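Extracellular solute-binding protein family 5 (Brucella melitensis, PDB 4ONY) probably binds peptides or related solutes in the periplasm and delivers them to an ABC transporter for uptake. Local coordinates at residues A29-F34 with T97-L102; N59-K64 with M82-L87; V106-D109 with W114-F117; T118-A123 with D234-D239; V191-A196 with P209-G214. All coordinates share one frame; numbering follows the deposited sequence.

Interaction 1: residues A29-F34 with T97-L102; sequences ADYTHF and TLYSLL
An aromatic cluster of Y31, F34 and Y99 fastens the loop that follows strand 18-20 to the start of strand 97-108. Y99 is the common member. Y31 comes in at its CD1 branch, with Y31 CE1 4.0 Å from Y99 CD1, while F34 meets the CD2 branch, with F34 CZ 3.8 Å from Y99 CD2. Both rings meet that of Y99 obliquely, with planes at 63° for Y31 and 62° for F34. The first torsion of Y31, 68°, sets CG between the backbone N and the carbonyl carbon; from there the ring reaches across and lays its OH 3.5 Å from Y99 CB.

That hydroxyl also has a polar task. A water lying in the plane of the Y31 ring, at its edge, is hydrogen-bonded to Y31 OH at 2.6 Å. The same water accepts from S100 N at 3.1 Å, and so links the tyrosine end to the backbone of the strand. S100 OG bonds to E104 O. Y99 in turn is pinned at its far end, where Y99 OH is hydrogen-bonded to E94 and to the backbone N of L27. Beyond the cluster, F34 rests on L89 of strand 88-90, the strand paired with 97-108.

The chemistry is mixed: dispersion between three rings provides the body of the contact, and one water completes its polar rim. The bonds at the Y99 hydroxyl probably steady the ring against which the other two pack.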
# COMPACT_ATOMS: atom_id res chain seq x y z
N ALA A 29 22.91 -16.33 -5.25
CA ALA A 29 22.25 -17.60 -4.97
C ALA A 29 22.65 -18.18 -3.63
O ALA A 29 21.88 -18.95 -3.06
CB ALA A 29 22.57 -18.61 -6.05
N ASP A 30 23.86 -17.84 -3.14
CA ASP A 30 24.39 -18.43 -1.89
C ASP A 30 24.12 -17.53 -0.66
O ASP A 30 24.77 -17.69 0.35
CB ASP A 30 25.89 -18.80 -2.02
CG ASP A 30 26.82 -17.58 -2.41
OD1 ASP A 30 26.29 -16.54 -2.83
OD2 ASP A 30 28.09 -17.68 -2.35
N TYR A 31 23.18 -16.58 -0.74
CA TYR A 31 22.89 -15.74 0.43
C TYR A 31 22.55 -16.66 1.63
O TYR A 31 21.90 -17.72 1.47
CB TYR A 31 21.71 -14.77 0.15
CG TYR A 31 20.34 -15.42 -0.01
CD1 TYR A 31 19.93 -15.97 -1.24
CD2 TYR A 31 19.42 -15.45 1.03
CE1 TYR A 31 18.66 -16.52 -1.41
CE2 TYR A 31 18.15 -16.03 0.86
CZ TYR A 31 17.78 -16.58 -0.36
OH TYR A 31 16.52 -17.15 -0.58
N THR A 32 22.92 -16.24 2.82
CA THR A 32 22.58 -17.06 4.02
C THR A 32 21.33 -16.60 4.75
O THR A 32 20.80 -17.32 5.58
CB THR A 32 23.74 -17.07 4.98
OG1 THR A 32 24.04 -15.72 5.35
CG2 THR A 32 24.98 -17.75 4.29
N HIS A 33 20.87 -15.39 4.47
CA HIS A 33 19.65 -14.88 5.05
C HIS A 33 19.26 -13.59 4.29
O HIS A 33 20.10 -13.04 3.59
CB HIS A 33 19.82 -14.59 6.54
CG HIS A 33 20.78 -13.50 6.85
ND1 HIS A 33 20.42 -12.38 7.58
CD2 HIS A 33 22.10 -13.35 6.56
CE1 HIS A 33 21.47 -11.58 7.72
NE2 HIS A 33 22.50 -12.14 7.09
N PHE A 34 18.00 -13.17 4.42
CA PHE A 34 17.61 -11.84 3.95
C PHE A 34 18.42 -10.82 4.75
O PHE A 34 18.67 -11.01 5.95
CB PHE A 34 16.08 -11.62 4.08
CG PHE A 34 15.25 -12.32 3.05
CD1 PHE A 34 15.78 -13.24 2.16
CD2 PHE A 34 13.86 -12.12 3.02
CE1 PHE A 34 15.00 -13.87 1.24
CE2 PHE A 34 13.07 -12.74 2.10
CZ PHE A 34 13.63 -13.64 1.21
N THR A 97 10.92 -8.48 -5.78
CA THR A 97 11.68 -9.71 -5.98
C THR A 97 11.20 -10.79 -4.99
O THR A 97 11.02 -10.52 -3.81
CB THR A 97 13.16 -9.48 -5.78
OG1 THR A 97 13.62 -8.46 -6.68
CG2 THR A 97 13.96 -10.80 -6.06
N LEU A 98 11.01 -11.98 -5.53
CA LEU A 98 10.64 -13.18 -4.77
C LEU A 98 11.79 -14.17 -4.70
O LEU A 98 12.54 -14.33 -5.67
CB LEU A 98 9.49 -13.86 -5.49
CG LEU A 98 8.26 -12.99 -5.84
CD1 LEU A 98 7.25 -13.77 -6.64
CD2 LEU A 98 7.62 -12.49 -4.56
N TYR A 99 11.94 -14.85 -3.56
CA TYR A 99 12.96 -15.89 -3.36
C TYR A 99 12.27 -17.21 -3.00
O TYR A 99 11.05 -17.24 -2.74
CB TYR A 99 13.98 -15.47 -2.28
CG TYR A 99 14.82 -14.30 -2.71
CD1 TYR A 99 15.95 -14.50 -3.47
CD2 TYR A 99 14.44 -12.97 -2.42
CE1 TYR A 99 16.71 -13.44 -3.96
CE2 TYR A 99 15.18 -11.91 -2.88
CZ TYR A 99 16.32 -12.15 -3.68
OH TYR A 99 17.10 -11.10 -4.18
N SER A 100 13.04 -18.29 -2.99
CA SER A 100 12.52 -19.65 -2.77
C SER A 100 11.76 -19.80 -1.44
O SER A 100 12.13 -19.22 -0.42
CB SER A 100 13.66 -20.66 -2.85
OG SER A 100 14.24 -20.63 -4.15
N LEU A 101 10.63 -20.49 -1.48
CA LEU A 101 9.93 -20.91 -0.22
C LEU A 101 9.43 -22.33 -0.49
O LEU A 101 10.27 -23.24 -0.62
CB LEU A 101 8.85 -19.93 0.17
CG LEU A 101 8.18 -20.14 1.53
CD1 LEU A 101 9.22 -20.01 2.63
CD2 LEU A 101 7.00 -19.17 1.74
N LEU A 102 8.13 -22.53 -0.72
CA LEU A 102 7.68 -23.90 -1.04
C LEU A 102 8.32 -24.41 -2.33
O LEU A 102 8.65 -25.61 -2.43
CB LEU A 102 6.15 -24.01 -1.11
CG LEU A 102 5.40 -23.99 0.23
CD1 LEU A 102 3.91 -23.85 0.01
CD2 LEU A 102 5.66 -25.26 1.03
O HOH W 1 16.13 -18.29 -2.89

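Interaction 2: residues N59-K64 with M82-L87; sequences NPFVLK and MVYQTL
F61 N donates to N59 OD1 at 2.9 Å, a bond of 160° at the hydrogen that defines an Asx turn at the root of the F61 side chain. F61 and Y84 form an edge-to-face, or T-shaped, aromatic pair. The F61 ring presents its CE2-CZ edge to Y84, and CE2 stands over the centre of the Y84 face, 3.5 Å from Y84 CD2. Ring centroids are 4.9 Å apart with planes at 73°, a geometry that brings the slightly positive C-H rim of one ring over the electron-rich face of the other.

Y84 is enclosed from both sides, for the face turned away from F61 is overlain, nearer its rim, by CG1 of its own neighbour V83. P60 adds a lesser touch, with P60 CD 4.1 Å from Y84 CE2.

The pair joins two parts of the long loop between strands 46-52 and 88-90, and it belongs to a wider group of aromatic rings. F61 makes further edge-to-face contacts with Y74 and Y151, and Y84 packs on P210. The backbone is tied in as well, F61 bonding to R148 and Y84 to L73.

P60 has a second role beside the one at Y84: its ring folds back over the neighbouring phenyl group, placing P60 CG over the centre of one F61 face, 3.6 Å above the plane.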
# COMPACT_ATOMS: atom_id res chain seq x y z
N ASN A 59 -11.00 -18.72 7.22
CA ASN A 59 -10.73 -19.02 5.82
C ASN A 59 -10.59 -17.74 5.03
O ASN A 59 -11.57 -17.09 4.71
CB ASN A 59 -11.80 -19.89 5.22
CG ASN A 59 -11.44 -20.35 3.81
OD1 ASN A 59 -10.62 -19.75 3.14
ND2 ASN A 59 -12.04 -21.45 3.38
N PRO A 60 -9.35 -17.37 4.72
CA PRO A 60 -9.13 -16.09 4.07
C PRO A 60 -9.37 -16.13 2.58
O PRO A 60 -9.17 -15.12 1.92
CB PRO A 60 -7.64 -15.80 4.35
CG PRO A 60 -7.03 -17.08 4.59
CD PRO A 60 -8.09 -18.02 5.13
N PHE A 61 -9.83 -17.25 2.01
CA PHE A 61 -9.86 -17.39 0.56
C PHE A 61 -11.25 -17.43 -0.08
O PHE A 61 -11.36 -17.67 -1.30
CB PHE A 61 -9.10 -18.67 0.18
CG PHE A 61 -7.72 -18.74 0.79
CD1 PHE A 61 -6.76 -17.80 0.46
CD2 PHE A 61 -7.40 -19.75 1.69
CE1 PHE A 61 -5.47 -17.88 1.01
CE2 PHE A 61 -6.14 -19.82 2.27
CZ PHE A 61 -5.18 -18.88 1.93
N VAL A 62 -12.30 -17.18 0.71
CA VAL A 62 -13.70 -17.37 0.27
C VAL A 62 -14.57 -16.17 0.63
O VAL A 62 -14.20 -15.37 1.51
CB VAL A 62 -14.31 -18.66 0.91
CG1 VAL A 62 -13.47 -19.88 0.57
CG2 VAL A 62 -14.41 -18.52 2.42
N LEU A 63 -15.72 -16.05 -0.04
CA LEU A 63 -16.61 -14.91 0.18
C LEU A 63 -17.14 -14.86 1.59
O LEU A 63 -17.10 -13.81 2.20
CB LEU A 63 -17.80 -14.90 -0.80
CG LEU A 63 -17.45 -14.39 -2.21
CD1 LEU A 63 -18.63 -14.69 -3.14
CD2 LEU A 63 -17.12 -12.91 -2.22
N LYS A 64 -17.61 -15.99 2.12
CA LYS A 64 -18.26 -15.97 3.43
C LYS A 64 -17.29 -15.52 4.53
O LYS A 64 -16.21 -16.10 4.66
CB LYS A 64 -18.87 -17.36 3.79
CG LYS A 64 -19.60 -17.43 5.13
CD LYS A 64 -20.75 -16.46 5.13
CE LYS A 64 -21.60 -16.42 6.39
NZ LYS A 64 -21.77 -17.75 7.02
N MET A 82 1.66 -16.57 7.98
CA MET A 82 2.05 -17.47 9.06
C MET A 82 1.54 -18.92 8.99
O MET A 82 2.21 -19.85 9.52
CB MET A 82 1.69 -16.85 10.40
CG MET A 82 2.54 -15.61 10.70
SD MET A 82 2.45 -15.16 12.43
CE MET A 82 0.75 -14.55 12.43
N VAL A 83 0.40 -19.14 8.34
CA VAL A 83 -0.17 -20.48 8.21
C VAL A 83 -0.11 -20.96 6.76
O VAL A 83 0.45 -22.01 6.47
CB VAL A 83 -1.61 -20.52 8.73
CG1 VAL A 83 -2.26 -21.87 8.48
CG2 VAL A 83 -1.61 -20.21 10.23
N TYR A 84 -0.70 -20.19 5.85
CA TYR A 84 -0.69 -20.53 4.46
C TYR A 84 0.48 -19.85 3.76
O TYR A 84 0.63 -18.62 3.84
CB TYR A 84 -1.99 -20.08 3.84
CG TYR A 84 -3.20 -20.88 4.34
CD1 TYR A 84 -3.39 -22.20 3.98
CD2 TYR A 84 -4.17 -20.27 5.14
CE1 TYR A 84 -4.49 -22.94 4.44
CE2 TYR A 84 -5.28 -20.98 5.58
CZ TYR A 84 -5.43 -22.31 5.23
OH TYR A 84 -6.53 -22.99 5.64
N GLN A 85 1.26 -20.64 3.02
CA GLN A 85 2.43 -20.13 2.33
C GLN A 85 2.24 -20.10 0.84
O GLN A 85 1.35 -20.73 0.29
CB GLN A 85 3.63 -21.00 2.65
CG GLN A 85 3.97 -21.04 4.11
CD GLN A 85 5.23 -21.84 4.39
OE1 GLN A 85 5.33 -22.99 4.01
NE2 GLN A 85 6.19 -21.22 5.07
N THR A 86 3.10 -19.33 0.21
CA THR A 86 3.14 -19.18 -1.23
C THR A 86 4.33 -19.98 -1.79
O THR A 86 5.19 -20.48 -1.03
CB THR A 86 3.36 -17.71 -1.59
OG1 THR A 86 4.53 -17.26 -0.92
CG2 THR A 86 2.17 -16.92 -1.16
N LEU A 87 4.40 -20.09 -3.11
CA LEU A 87 5.50 -20.81 -3.71
C LEU A 87 6.81 -20.09 -3.46
O LEU A 87 7.85 -20.72 -3.24
CB LEU A 87 5.27 -21.00 -5.20
CG LEU A 87 4.14 -22.02 -5.46
CD1 LEU A 87 3.55 -21.84 -6.85
CD2 LEU A 87 4.64 -23.46 -5.31

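Interaction 3: residues V106-D109 with W114-F117; sequences VAID and WVEF
A107 and E116 form an antiparallel hydrogen-bonded pair. A107 N gives its hydrogen to E116 O at 2.8 Å, and E116 N returns the bond to A107 O, also at 2.8 Å. A third bond, D109 N to W114 O at 3.2 Å, carries the pairing one step beyond the strand end, and there the W114 side chain takes over. With chi1 at 58° its CG is flanked by both backbone arms, and the indole turns back over the partner chain. D109 CB then sits over the five-membered ring, 3.6 Å from its centroid, in a CH-pi contact. D109 N lies over the same indole face, and at the six-membered end W114 CZ3 approaches A107 CB to 4.1 Å.

The non-hydrogen-bonded pairs, V106 with F117 and I108 with V115, send their side chains to the other face of the sheet. V106 CG2 is the meeting point there, 3.8 Å from F117 CE1 and likewise 3.8 Å from V115 CG2. I108 CG1 leans on V115 CB at 4.1 Å.

Strands 97-108 and 114-119 run at 166° in these segments, a beta hairpin within a larger antiparallel sheet. Helix 181-187 packs on the apolar face, touching I108 through P182 and F117 through I185 and A186. The polar ends are held from further out. D109 OD2 forms a salt bridge with K113 in the connecting turn. E116 is gripped by T164 and by R170, and the same arginine makes a cation-pi contact with W114.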
# COMPACT_ATOMS: atom_id res chain seq x y z
N VAL A 106 12.82 -22.26 -9.56
CA VAL A 106 11.93 -21.68 -10.52
C VAL A 106 12.63 -21.58 -11.85
O VAL A 106 13.82 -21.28 -11.92
CB VAL A 106 11.42 -20.30 -10.05
CG1 VAL A 106 12.53 -19.26 -9.97
CG2 VAL A 106 10.34 -19.80 -10.98
N ALA A 107 11.91 -21.90 -12.92
CA ALA A 107 12.36 -21.61 -14.29
C ALA A 107 11.24 -20.88 -15.00
O ALA A 107 10.06 -21.05 -14.67
CB ALA A 107 12.71 -22.90 -15.01
N ILE A 108 11.59 -19.99 -15.92
CA ILE A 108 10.59 -19.12 -16.52
C ILE A 108 10.97 -18.75 -17.96
O ILE A 108 12.14 -18.57 -18.26
CB ILE A 108 10.35 -17.86 -15.67
CG1 ILE A 108 9.11 -17.10 -16.16
CG2 ILE A 108 11.57 -16.94 -15.67
CD1 ILE A 108 8.65 -16.02 -15.20
N ASP A 109 9.98 -18.63 -18.82
CA ASP A 109 10.12 -18.16 -20.19
C ASP A 109 10.57 -16.70 -20.21
O ASP A 109 9.99 -15.88 -19.52
CB ASP A 109 8.74 -18.29 -20.86
CG ASP A 109 8.75 -17.93 -22.32
OD1 ASP A 109 9.66 -18.36 -23.05
OD2 ASP A 109 7.88 -17.15 -22.74
N TRP A 114 5.22 -19.10 -19.83
CA TRP A 114 5.11 -20.21 -18.85
C TRP A 114 6.04 -19.99 -17.69
O TRP A 114 7.01 -19.22 -17.82
CB TRP A 114 5.41 -21.60 -19.48
CG TRP A 114 6.76 -21.70 -20.11
CD1 TRP A 114 7.06 -21.51 -21.42
CD2 TRP A 114 8.01 -21.98 -19.45
NE1 TRP A 114 8.41 -21.65 -21.63
CE2 TRP A 114 9.02 -21.95 -20.44
CE3 TRP A 114 8.37 -22.25 -18.13
CZ2 TRP A 114 10.37 -22.15 -20.15
CZ3 TRP A 114 9.72 -22.50 -17.84
CH2 TRP A 114 10.70 -22.44 -18.84
N VAL A 115 5.74 -20.63 -16.55
CA VAL A 115 6.62 -20.65 -15.40
C VAL A 115 6.56 -22.04 -14.80
O VAL A 115 5.51 -22.67 -14.79
CB VAL A 115 6.29 -19.54 -14.36
CG1 VAL A 115 4.91 -19.74 -13.76
CG2 VAL A 115 7.33 -19.48 -13.23
N GLU A 116 7.69 -22.54 -14.32
CA GLU A 116 7.75 -23.87 -13.76
C GLU A 116 8.47 -23.85 -12.39
O GLU A 116 9.50 -23.23 -12.25
CB GLU A 116 8.44 -24.84 -14.74
CG GLU A 116 8.60 -26.27 -14.21
CD GLU A 116 9.03 -27.27 -15.30
OE1 GLU A 116 9.22 -26.88 -16.46
OE2 GLU A 116 9.11 -28.48 -15.05
N PHE A 117 7.87 -24.50 -11.40
CA PHE A 117 8.35 -24.51 -10.02
C PHE A 117 8.69 -25.92 -9.66
O PHE A 117 7.95 -26.85 -10.04
CB PHE A 117 7.24 -24.04 -9.08
CG PHE A 117 6.75 -22.65 -9.38
CD1 PHE A 117 7.44 -21.53 -8.90
CD2 PHE A 117 5.59 -22.46 -10.11
CE1 PHE A 117 6.98 -20.24 -9.16
CE2 PHE A 117 5.15 -21.18 -10.40
CZ PHE A 117 5.83 -20.07 -9.92

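Interaction 4: residues T118-A123 with D234-D239; sequences TLNPKA and DYWGKD
A123 and W236 approach to 5.5 Å between CA atoms where two type I beta turns, N120 to A123 and Y235 to K238, come together. W236 supplies nearly all of its segment's side of the contact. A first torsion of 78° turns its CG in over its own backbone, and from there the six-membered ring reaches the opposing turn. A123 meets one face: A123 CB stands 4.0 Å from the centroid of the six-membered ring, 10° off the normal, in a CH-pi contact. A123 CA is closer still, 3.5 Å from W236 CE3. K122 meets W236 mainly through its carbonyl, K122 O lying 3.3 Å from W236 CB, with its CB also near the indole.

N120 comes to the rim of the indole, its CG 3.8 Å from W236 CZ3 and its ND2 in the ring plane. The amide is steeply inclined to the indole, at 67°. Its rotation is fixed by N120 OD1, which accepts from K122 N on a lone pair. Outside the two segments, W236 NE1 is hydrogen-bonded to Q85 OE1, while L102 of strand 97-108 packs against both A123 and W236.

The arrangement is that of an Asx turn built into a type I turn, which here ends strand 114-119 and lodges against a tryptophan from the loop between strands 226-231 and 251-257.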
# COMPACT_ATOMS: atom_id res chain seq x y z
N THR A 118 9.77 -26.09 -8.92
CA THR A 118 10.10 -27.38 -8.37
C THR A 118 10.05 -27.23 -6.87
O THR A 118 10.74 -26.38 -6.31
CB THR A 118 11.48 -27.85 -8.86
OG1 THR A 118 11.49 -27.80 -10.28
CG2 THR A 118 11.81 -29.27 -8.38
N LEU A 119 9.19 -28.04 -6.24
CA LEU A 119 8.98 -27.98 -4.81
C LEU A 119 10.17 -28.54 -4.04
O LEU A 119 10.87 -29.43 -4.52
CB LEU A 119 7.73 -28.77 -4.41
CG LEU A 119 6.42 -28.36 -5.10
CD1 LEU A 119 5.27 -29.27 -4.65
CD2 LEU A 119 6.12 -26.92 -4.78
N ASN A 120 10.38 -27.99 -2.87
CA ASN A 120 11.41 -28.45 -1.97
C ASN A 120 11.00 -29.80 -1.39
O ASN A 120 9.88 -29.95 -0.88
CB ASN A 120 11.55 -27.41 -0.85
CG ASN A 120 12.76 -27.67 0.02
OD1 ASN A 120 12.95 -28.80 0.53
ND2 ASN A 120 13.57 -26.64 0.21
N PRO A 121 11.87 -30.81 -1.49
CA PRO A 121 11.41 -32.14 -1.00
C PRO A 121 11.16 -32.22 0.51
O PRO A 121 10.48 -33.14 0.95
CB PRO A 121 12.54 -33.08 -1.41
CG PRO A 121 13.73 -32.19 -1.64
CD PRO A 121 13.19 -30.86 -2.12
N LYS A 122 11.67 -31.27 1.28
CA LYS A 122 11.38 -31.24 2.71
C LYS A 122 10.03 -30.60 3.08
O LYS A 122 9.66 -30.59 4.25
CB LYS A 122 12.43 -30.41 3.44
CG LYS A 122 13.82 -30.88 3.32
CD LYS A 122 14.74 -29.82 3.94
CE LYS A 122 16.16 -30.36 4.06
NZ LYS A 122 17.03 -29.40 4.81
N ALA A 123 9.32 -30.02 2.11
CA ALA A 123 8.12 -29.24 2.45
C ALA A 123 7.04 -30.14 3.05
O ALA A 123 6.70 -31.14 2.45
CB ALA A 123 7.58 -28.55 1.22
N ASP A 234 8.66 -28.40 14.48
CA ASP A 234 9.08 -29.18 13.33
C ASP A 234 8.81 -28.49 11.99
O ASP A 234 8.78 -29.16 10.95
CB ASP A 234 8.34 -30.53 13.32
CG ASP A 234 9.12 -31.62 12.61
OD1 ASP A 234 10.36 -31.64 12.59
OD2 ASP A 234 8.46 -32.52 12.07
N TYR A 235 8.59 -27.17 12.02
CA TYR A 235 8.37 -26.38 10.80
C TYR A 235 9.41 -26.78 9.72
O TYR A 235 10.59 -26.71 9.95
CB TYR A 235 8.47 -24.90 11.13
CG TYR A 235 8.52 -24.00 9.91
CD1 TYR A 235 7.58 -24.10 8.91
CD2 TYR A 235 9.53 -23.07 9.75
CE1 TYR A 235 7.64 -23.32 7.77
CE2 TYR A 235 9.56 -22.25 8.63
CZ TYR A 235 8.63 -22.39 7.65
OH TYR A 235 8.69 -21.59 6.55
N TRP A 236 8.93 -27.21 8.57
CA TRP A 236 9.75 -27.75 7.52
C TRP A 236 10.79 -26.74 6.98
O TRP A 236 11.87 -27.14 6.54
CB TRP A 236 8.85 -28.18 6.33
CG TRP A 236 8.39 -27.01 5.51
CD1 TRP A 236 7.26 -26.27 5.69
CD2 TRP A 236 9.07 -26.44 4.38
NE1 TRP A 236 7.20 -25.25 4.77
CE2 TRP A 236 8.29 -25.33 3.95
CE3 TRP A 236 10.26 -26.74 3.70
CZ2 TRP A 236 8.66 -24.52 2.86
CZ3 TRP A 236 10.64 -25.96 2.61
CH2 TRP A 236 9.85 -24.86 2.20
N GLY A 237 10.46 -25.44 7.03
CA GLY A 237 11.28 -24.42 6.40
C GLY A 237 12.30 -23.76 7.29
O GLY A 237 12.93 -22.78 6.90
N LYS A 238 12.46 -24.27 8.49
CA LYS A 238 13.26 -23.60 9.52
C LYS A 238 14.70 -23.32 9.06
O LYS A 238 15.29 -22.39 9.53
CB LYS A 238 13.27 -24.40 10.83
CG LYS A 238 14.09 -25.64 10.72
CD LYS A 238 13.82 -26.72 11.75
CE LYS A 238 13.05 -26.24 12.96
NZ LYS A 238 13.12 -27.38 13.92
N ASP A 239 15.27 -24.12 8.18
CA ASP A 239 16.67 -23.94 7.79
C ASP A 239 16.86 -23.28 6.43
O ASP A 239 17.97 -23.17 5.95
CB ASP A 239 17.41 -25.28 7.77
CG ASP A 239 17.45 -25.94 9.12
OD1 ASP A 239 17.68 -25.26 10.13
OD2 ASP A 239 17.26 -27.13 9.19

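Interaction 5: residues V191-A196 with P209-G214; sequences VLPKHA and PPIGSG
I211 meets P193 and A196 through apolar packing, and the two neighbours use different parts of it. A196 CB comes against the root of the side chain, 4.1 Å from I211 CB and only slightly farther from CG1. P193 takes the other branch, P193 CG lying 4.3 Å from I211 CG2. The first torsion of I211, -66°, puts CG1 beside the backbone N and CG2 beside the carbonyl carbon, consistent with CG2 facing P193 while CG1 lies nearer A196.

Van der Waals contact with the backbone is tighter: P193 CG approaches I211 O to 3.4 Å. P193 and A196 are themselves held together by a turn, in which A196 N donates to P193 O at 3.1 Å.

The polar link is made by a single water. It donates to V191 O at 2.8 Å and to S213 OG, again at 2.8 Å, bridging the two segments. S213 OG is also hydrogen-bonded to Q85 OE1, so this hydroxyl is gripped from two directions and its rotation is probably well fixed.

Both segments belong to the loop between helix 181-187 and strand 216-222. On one flank, helix 133-146 receives V191 at T139 and L192 at I142 and L143, with K194 salt-bridged to D134. L102 of strand 97-108 touches V191 and S213, and P209 and P210 lie on V218 of strand 216-222.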
# COMPACT_ATOMS: atom_id res chain seq x y z
N VAL A 191 -0.66 -22.29 -1.22
CA VAL A 191 -0.81 -23.69 -1.48
C VAL A 191 -1.62 -24.27 -0.32
O VAL A 191 -1.29 -24.06 0.85
CB VAL A 191 0.56 -24.41 -1.66
CG1 VAL A 191 0.34 -25.87 -2.04
CG2 VAL A 191 1.37 -23.74 -2.74
N LEU A 192 -2.67 -25.01 -0.69
CA LEU A 192 -3.65 -25.63 0.20
C LEU A 192 -3.48 -27.16 0.27
O LEU A 192 -3.09 -27.79 -0.71
CB LEU A 192 -5.07 -25.36 -0.30
CG LEU A 192 -5.43 -23.89 -0.49
CD1 LEU A 192 -6.87 -23.70 -0.94
CD2 LEU A 192 -5.21 -23.08 0.80
N PRO A 193 -3.78 -27.76 1.43
CA PRO A 193 -3.63 -29.21 1.63
C PRO A 193 -4.84 -30.04 1.18
O PRO A 193 -5.87 -30.05 1.89
CB PRO A 193 -3.47 -29.33 3.14
CG PRO A 193 -4.21 -28.17 3.69
CD PRO A 193 -4.09 -27.07 2.68
N LYS A 194 -4.72 -30.73 0.05
CA LYS A 194 -5.79 -31.59 -0.46
C LYS A 194 -6.25 -32.57 0.60
O LYS A 194 -7.47 -32.75 0.77
CB LYS A 194 -5.32 -32.40 -1.65
CG LYS A 194 -6.44 -33.16 -2.34
CD LYS A 194 -5.92 -33.86 -3.59
CE LYS A 194 -7.05 -34.52 -4.34
NZ LYS A 194 -6.48 -35.25 -5.52
N HIS A 195 -5.31 -33.17 1.33
CA HIS A 195 -5.67 -34.23 2.27
C HIS A 195 -6.44 -33.70 3.47
O HIS A 195 -7.14 -34.46 4.09
CB HIS A 195 -4.45 -34.96 2.81
CG HIS A 195 -3.68 -34.18 3.83
ND1 HIS A 195 -2.79 -33.18 3.49
CD2 HIS A 195 -3.67 -34.24 5.19
CE1 HIS A 195 -2.28 -32.67 4.59
NE2 HIS A 195 -2.78 -33.31 5.63
N ALA A 196 -6.32 -32.42 3.78
CA ALA A 196 -6.92 -31.89 5.00
C ALA A 196 -8.19 -31.06 4.79
O ALA A 196 -8.69 -30.52 5.76
CB ALA A 196 -5.91 -31.04 5.73
N PRO A 209 -9.35 -25.00 13.62
CA PRO A 209 -7.99 -24.57 13.26
C PRO A 209 -7.55 -25.17 11.93
O PRO A 209 -7.57 -26.37 11.78
CB PRO A 209 -7.13 -25.10 14.41
CG PRO A 209 -8.09 -25.35 15.55
CD PRO A 209 -9.39 -25.74 14.89
N PRO A 210 -7.19 -24.32 10.94
CA PRO A 210 -6.90 -24.89 9.63
C PRO A 210 -5.45 -25.38 9.54
O PRO A 210 -4.57 -24.89 10.26
CB PRO A 210 -7.13 -23.69 8.69
CG PRO A 210 -6.68 -22.51 9.51
CD PRO A 210 -7.03 -22.85 10.95
N ILE A 211 -5.19 -26.31 8.64
CA ILE A 211 -3.84 -26.85 8.46
C ILE A 211 -3.15 -26.08 7.34
O ILE A 211 -3.71 -25.98 6.25
CB ILE A 211 -3.91 -28.31 8.05
CG1 ILE A 211 -4.49 -29.16 9.19
CG2 ILE A 211 -2.56 -28.82 7.62
CD1 ILE A 211 -3.70 -29.14 10.48
N GLY A 212 -1.94 -25.55 7.63
CA GLY A 212 -1.11 -24.95 6.59
C GLY A 212 0.30 -25.49 6.67
O GLY A 212 0.57 -26.39 7.51
N SER A 213 1.18 -24.99 5.79
CA SER A 213 2.60 -25.39 5.81
C SER A 213 3.48 -24.38 6.57
O SER A 213 4.69 -24.60 6.77
CB SER A 213 3.10 -25.59 4.38
OG SER A 213 3.06 -24.38 3.65
N GLY A 214 2.87 -23.29 7.03
CA GLY A 214 3.62 -22.25 7.69
C GLY A 214 4.16 -22.59 9.07
O GLY A 214 3.84 -23.62 9.62
O HOH W 2 0.51 -23.46 2.87

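In the fold
From the N terminus, interaction 1 closes the first long loop, bringing the segment after strand 18-20 to strand 97-108. Interaction 2 falls wholly within that loop and closes a shorter one ahead of strand 88-90. Interaction 3 then closes the hairpin of strands 97-108 and 114-119. Interaction 4 spans a long excursion from the end of 114-119 to residues 234-239, and interaction 5 lies within it; none of the five cross. Q85 of interaction 2 touches three others: L102 of interaction 1, Y235 and W236 of interaction 4, and S213 of interaction 5. L102 of interaction 1 similarly reaches interactions 2, 4 and 5, tying the antiparallel sheet to loops flanking the four-stranded mixed sheet.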